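Local coordinates for lipoprotein (Clostridium difficile, PDB 4OTE) that probably binds methionine outside the membrane, as an NlpA-family substrate-binding lipoprotein of an ABC-type uptake system, at residues N46-N50 with N51-D55; L58-H61 with E62-K66. One frame throughout, in Å; residues are numbered along the deposited sequence.

Interaction 1 of 2, residues N46-N50 with N51-D55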
loop_
_atom_site.group_PDB
_atom_site.type_symbol
_atom_site.label_atom_id
_atom_site.label_comp_id
_atom_site.label_asym_id
_atom_site.label_seq_id
_atom_site.Cartn_x
_atom_site.Cartn_y
_atom_site.Cartn_z
ATOM N N ASN A 46 -13.691 -0.179 -1.052
ATOM C CA ASN A 46 -14.324 -1.498 -1.040
ATOM C C ASN A 46 -15.833 -1.424 -0.836
ATOM O O ASN A 46 -16.577 -2.177 -1.464
ATOM C CB ASN A 46 -13.690 -2.408 0.017
ATOM C CG ASN A 46 -12.358 -2.990 -0.431
ATOM O OD1 ASN A 46 -12.107 -3.160 -1.625
ATOM N ND2 ASN A 46 -11.506 -3.313 0.526
ATOM N N GLU A 47 -16.281 -0.517 0.034
ATOM C CA GLU A 47 -17.710 -0.253 0.201
ATOM C C GLU A 47 -18.321 0.078 -1.147
ATOM O O GLU A 47 -19.257 -0.579 -1.595
ATOM C CB GLU A 47 -17.954 0.915 1.166
ATOM C CG GLU A 47 -17.848 0.557 2.640
ATOM C CD GLU A 47 -18.977 -0.339 3.129
ATOM O OE1 GLU A 47 -20.071 -0.324 2.520
ATOM O OE2 GLU A 47 -18.766 -1.060 4.130
ATOM N N ALA A 48 -17.758 1.091 -1.796
ATOM C CA ALA A 48 -18.229 1.536 -3.100
ATOM C C ALA A 48 -18.261 0.386 -4.098
ATOM O O ALA A 48 -19.224 0.244 -4.856
ATOM C CB ALA A 48 -17.349 2.664 -3.615
ATOM N N LEU A 49 -17.216 -0.438 -4.092
ATOM C CA LEU A 49 -17.155 -1.590 -4.987
ATOM C C LEU A 49 -18.290 -2.582 -4.707
ATOM O O LEU A 49 -18.952 -3.060 -5.630
ATOM C CB LEU A 49 -15.797 -2.291 -4.871
ATOM C CG LEU A 49 -15.592 -3.546 -5.722
ATOM C CD1 LEU A 49 -15.801 -3.233 -7.195
ATOM C CD2 LEU A 49 -14.213 -4.147 -5.488
ATOM N N ASN A 50 -18.513 -2.887 -3.435
ATOM C CA ASN A 50 -19.541 -3.847 -3.057
ATOM C C ASN A 50 -20.951 -3.289 -3.265
ATOM O O ASN A 50 -21.867 -4.029 -3.618
ATOM C CB ASN A 50 -19.346 -4.285 -1.610
ATOM C CG ASN A 50 -20.084 -5.571 -1.286
ATOM O OD1 ASN A 50 -19.861 -6.610 -1.913
ATOM N ND2 ASN A 50 -20.954 -5.513 -0.291
ATOM N N ASN A 51 -21.108 -1.982 -3.053
ATOM C CA ASN A 51 -22.369 -1.278 -3.307
ATOM C C ASN A 51 -22.775 -1.297 -4.775
ATOM O O ASN A 51 -23.958 -1.255 -5.082
ATOM C CB ASN A 51 -22.273 0.197 -2.876
ATOM C CG ASN A 51 -22.089 0.374 -1.378
ATOM O OD1 ASN A 51 -21.861 1.489 -0.910
ATOM N ND2 ASN A 51 -22.177 -0.717 -0.620
ATOM N N GLY A 52 -21.795 -1.325 -5.673
ATOM C CA GLY A 52 -22.055 -1.264 -7.110
ATOM C C GLY A 52 -21.797 0.101 -7.730
ATOM O O GLY A 52 -22.114 0.318 -8.899
ATOM N N GLU A 53 -21.219 1.021 -6.961
ATOM C CA GLU A 53 -20.959 2.374 -7.452
ATOM C C GLU A 53 -19.812 2.400 -8.467
ATOM O O GLU A 53 -19.814 3.212 -9.388
ATOM C CB GLU A 53 -20.636 3.317 -6.289
ATOM C CG GLU A 53 -20.641 4.780 -6.694
ATOM C CD GLU A 53 -20.217 5.731 -5.590
ATOM O OE1 GLU A 53 -19.748 5.289 -4.523
ATOM O OE2 GLU A 53 -20.347 6.953 -5.808
ATOM N N ILE A 54 -18.836 1.518 -8.278
ATOM C CA ILE A 54 -17.666 1.436 -9.150
ATOM C C ILE A 54 -17.514 0.007 -9.658
ATOM O O ILE A 54 -17.941 -0.940 -8.997
ATOM C CB ILE A 54 -16.371 1.887 -8.421
ATOM C CG1 ILE A 54 -16.061 0.979 -7.222
ATOM C CG2 ILE A 54 -16.499 3.337 -7.971
ATOM C CD1 ILE A 54 -14.881 1.426 -6.386
ATOM N N ASP A 55 -16.916 -0.139 -10.837
ATOM C CA ASP A 55 -16.701 -1.456 -11.449
ATOM C C ASP A 55 -15.534 -2.196 -10.813
ATOM O O ASP A 55 -15.496 -3.424 -10.814
ATOM C CB ASP A 55 -16.435 -1.305 -12.944
ATOM C CG ASP A 55 -17.626 -0.744 -13.689
ATOM O OD1 ASP A 55 -18.694 -1.389 -13.665
ATOM O OD2 ASP A 55 -17.495 0.336 -14.297
#
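A Schellman motif ends helix 44-51 here, with A48 and L49 meeting G52 and E53. G52 is the C-prime residue and takes a positive phi of 102°. E53 N donates to A48 O at 3.0 Å. G52 N reaches L49 O at 3.3 Å in a weak bond. The last strong helical bond runs from N51 N to E47 O, 2.7 Å and nearly straight; G52 N to A48 O continues the pattern weakly. R204 NH1 hydrogen-bonds to both L49 O and I54 O.

Beyond the turn the chain crosses the end of the helix, and I54 comes back against L49. I54 CG1 sits between its backbone N and carbonyl carbon (chi1 62°). This lays CG1 against L49 CA at 3.6 Å and brings CD1 to within 3.9 Å of A48 CB. L49 CD1 lies 3.6 Å from D55 O. The N51 amide turns back beside E47, but ND2 makes no hydrogen bond to E47 O. E47 OE2 hydrogen-bonds to Y74 OH, and its OE1 stays 3.8 Å from N51 ND2.

D55, with D207, belongs to a zinc site known for this protein, a site where the model binds no zinc to this chain. D55 OD2 accepts from V8 N. A48 O takes one good and one weak N-H, and L49 O takes a weak N-H plus R204, so both carbonyls are satisfied where the helix stops. This polar backbone turn is backed by apolar contacts of I54 with A48 and L49.

Interaction 2 of 2, residues L58-H61 with E62-K66; sequences LFQH and EPYLK. With MSE (selenomethionine), chain C; ACT (acetate ion), chain S.
The Y64 ring has Q60 OE1 at its edge, in plane, 3.4 Å from CD2. Over the centre of one face stands the methyl CE of the bound selenomethionine, 3.8 Å above the plane. The H61 ring has the ligand selenium over one face, offset toward the rim. An acetate oxygen lies in plane at its edge. The F59 ring carries Q60 CB over the centre of one face. F59 and Y64 cross at about a right angle and touch obliquely through their CE2 atoms, 4.1 Å apart.

F59, Q60, H61 and Y64 line one side of the ligand pocket, and H61 is also the N-cap of helix 62-72. The pocket takes the selenium and methyl end of the ligand, equivalent to the thioether of methionine, between aromatic groups, as suits a methionine-binding protein.

The H61 ND1 atom accepts a weak bond from Y64 N at 3.3 Å, and the H61 carbonyl O accepts from L65 N at 3.2 Å, nearly straight at 166°. CG of H61 sits between the backbone N and the carbonyl carbon (chi1 45°), which turns the ring back over the first turn of the helix. P63 CD packs obliquely against H61 ND1 at 3.5 Å. Accepting at ND1 and donating at NE2 is consistent with a neutral imidazole protonated on NE2.

The Q60 amide lies against L65. Its OE1 meets L65 CA at 3.3 Å, and CD lies against L65 CB. The polar end of Q60 also reaches N46, while Y64 OH bonds to the backbone O of Y42. H61 NE2 donates to OXT of the acetate, probably from the crystallisation liquor, at 2.9 Å.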
loop_
_atom_site.group_PDB
_atom_site.type_symbol
_atom_site.label_atom_id
_atom_site.label_comp_id
_atom_site.label_asym_id
_atom_site.label_seq_id
_atom_site.Cartn_x
_atom_site.Cartn_y
_atom_site.Cartn_z
ATOM N N LEU A 58 -8.437 0.106 -7.340
ATOM C CA LEU A 58 -6.998 -0.115 -7.399
ATOM C C LEU A 58 -6.308 0.609 -6.244
ATOM O O LEU A 58 -5.938 1.780 -6.362
ATOM C CB LEU A 58 -6.446 0.363 -8.745
ATOM C CG LEU A 58 -4.957 0.105 -9.005
ATOM C CD1 LEU A 58 -4.615 -1.369 -8.856
ATOM C CD2 LEU A 58 -4.561 0.606 -10.384
ATOM N N PHE A 59 -6.158 -0.085 -5.120
ATOM C CA PHE A 59 -5.507 0.502 -3.938
ATOM C C PHE A 59 -4.902 -0.513 -2.958
ATOM O O PHE A 59 -4.046 -0.141 -2.158
ATOM C CB PHE A 59 -6.496 1.409 -3.182
ATOM C CG PHE A 59 -7.472 0.660 -2.315
ATOM C CD1 PHE A 59 -8.532 -0.036 -2.875
ATOM C CD2 PHE A 59 -7.323 0.646 -0.934
ATOM C CE1 PHE A 59 -9.425 -0.734 -2.073
ATOM C CE2 PHE A 59 -8.208 -0.047 -0.127
ATOM C CZ PHE A 59 -9.263 -0.738 -0.697
ATOM N N GLN A 60 -5.333 -1.775 -3.020
ATOM C CA GLN A 60 -5.003 -2.761 -1.991
ATOM C C GLN A 60 -4.279 -3.992 -2.530
ATOM O O GLN A 60 -4.243 -4.229 -3.739
ATOM C CB GLN A 60 -6.288 -3.218 -1.298
ATOM C CG GLN A 60 -7.118 -4.192 -2.122
ATOM C CD GLN A 60 -8.566 -4.224 -1.688
ATOM O OE1 GLN A 60 -8.861 -4.529 -0.534
ATOM N NE2 GLN A 60 -9.478 -3.911 -2.609
ATOM N N HIS A 61 -3.715 -4.770 -1.606
ATOM C CA HIS A 61 -3.204 -6.104 -1.908
ATOM C C HIS A 61 -4.196 -7.162 -1.406
ATOM O O HIS A 61 -5.159 -6.845 -0.694
ATOM C CB HIS A 61 -1.785 -6.322 -1.344
ATOM C CG HIS A 61 -1.591 -5.858 0.068
ATOM N ND1 HIS A 61 -2.299 -6.375 1.130
ATOM C CD2 HIS A 61 -0.729 -4.955 0.598
ATOM C CE1 HIS A 61 -1.903 -5.795 2.249
ATOM N NE2 HIS A 61 -0.951 -4.928 1.954
ATOM N N GLU A 62 -3.976 -8.413 -1.794
ATOM C CA GLU A 62 -4.944 -9.476 -1.524
ATOM C C GLU A 62 -5.148 -9.763 -0.037
ATOM O O GLU A 62 -6.278 -10.024 0.376
ATOM C CB GLU A 62 -4.575 -10.763 -2.271
ATOM C CG GLU A 62 -5.613 -11.869 -2.120
ATOM C CD GLU A 62 -5.354 -13.060 -3.020
ATOM O OE1 GLU A 62 -4.225 -13.196 -3.543
ATOM O OE2 GLU A 62 -6.288 -13.867 -3.202
ATOM N N PRO A 63 -4.065 -9.730 0.769
ATOM C CA PRO A 63 -4.232 -9.944 2.212
ATOM C C PRO A 63 -5.168 -8.932 2.876
ATOM O O PRO A 63 -5.980 -9.307 3.714
ATOM C CB PRO A 63 -2.809 -9.803 2.752
ATOM C CG PRO A 63 -1.951 -10.248 1.622
ATOM C CD PRO A 63 -2.643 -9.763 0.379
ATOM N N TYR A 64 -5.063 -7.665 2.488
ATOM C CA TYR A 64 -5.950 -6.627 3.004
ATOM C C TYR A 64 -7.386 -6.905 2.584
ATOM O O TYR A 64 -8.303 -6.807 3.397
ATOM C CB TYR A 64 -5.528 -5.244 2.502
ATOM C CG TYR A 64 -6.343 -4.127 3.100
ATOM C CD1 TYR A 64 -5.985 -3.552 4.317
ATOM C CD2 TYR A 64 -7.486 -3.656 2.460
ATOM C CE1 TYR A 64 -6.742 -2.531 4.874
ATOM C CE2 TYR A 64 -8.246 -2.635 3.007
ATOM C CZ TYR A 64 -7.868 -2.073 4.206
ATOM O OH TYR A 64 -8.627 -1.064 4.743
ATOM N N LEU A 65 -7.569 -7.255 1.312
ATOM C CA LEU A 65 -8.888 -7.584 0.782
ATOM C C LEU A 65 -9.504 -8.764 1.540
ATOM O O LEU A 65 -10.658 -8.698 1.955
ATOM C CB LEU A 65 -8.803 -7.881 -0.720
ATOM C CG LEU A 65 -10.115 -8.233 -1.436
ATOM C CD1 LEU A 65 -10.083 -7.754 -2.883
ATOM C CD2 LEU A 65 -10.412 -9.731 -1.376
ATOM N N LYS A 66 -8.736 -9.832 1.727
ATOM C CA LYS A 66 -9.227 -11.006 2.460
ATOM C C LYS A 66 -9.685 -10.639 3.868
ATOM O O LYS A 66 -10.713 -11.126 4.341
ATOM C CB LYS A 66 -8.166 -12.112 2.516
ATOM C CG LYS A 66 -8.050 -12.905 1.224
ATOM C CD LYS A 66 -7.000 -14.001 1.315
ATOM C CE LYS A 66 -6.918 -14.790 0.016
ATOM N NZ LYS A 66 -5.784 -15.758 -0.008
HETATM N N MSE C 301 -0.067 0.744 -1.221
HETATM C CA MSE C 301 -0.297 0.065 0.099
HETATM C C MSE C 301 0.820 -0.887 0.346
HETATM O O MSE C 301 1.085 -1.772 -0.475
HETATM O OXT MSE C 301 1.477 -0.789 1.385
HETATM C CB MSE C 301 -1.618 -0.700 0.159
HETATM C CG MSE C 301 -1.897 -1.243 1.563
HETATM SE SE MSE C 301 -3.506 -2.385 1.566
HETATM C CE MSE C 301 -4.823 -0.952 1.345
HETATM C C ACT S . 2.105 -2.929 2.900
HETATM O O ACT S . 2.730 -1.849 2.997
HETATM O OXT ACT S . 0.881 -3.031 3.133
HETATM C CH3 ACT S . 2.859 -4.145 2.480
#

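In the fold
The two interactions follow in series along the chain, neither nested nor crossed. Helix 44-51 comes first, and interaction 1 closes the turn at its C-terminal end. Strand 56-58 then runs into the mixed sheet beside strands 6-12 and 199-204. The chain turns a corner at F59 and passes through strand 60-61. Interaction 2 closes the next turn, where helix 62-72 starts at the pocket. The centres of interactions 1 and 2 are about 14 Å apart, yet the two touch. N46 OD1 lies 2.9 Å from Q60 NE2, a probable hydrogen bond, and N46 ND2 packs on F59. N46 thus ties helix 44-51 to the corner at F59 and strand 60-61.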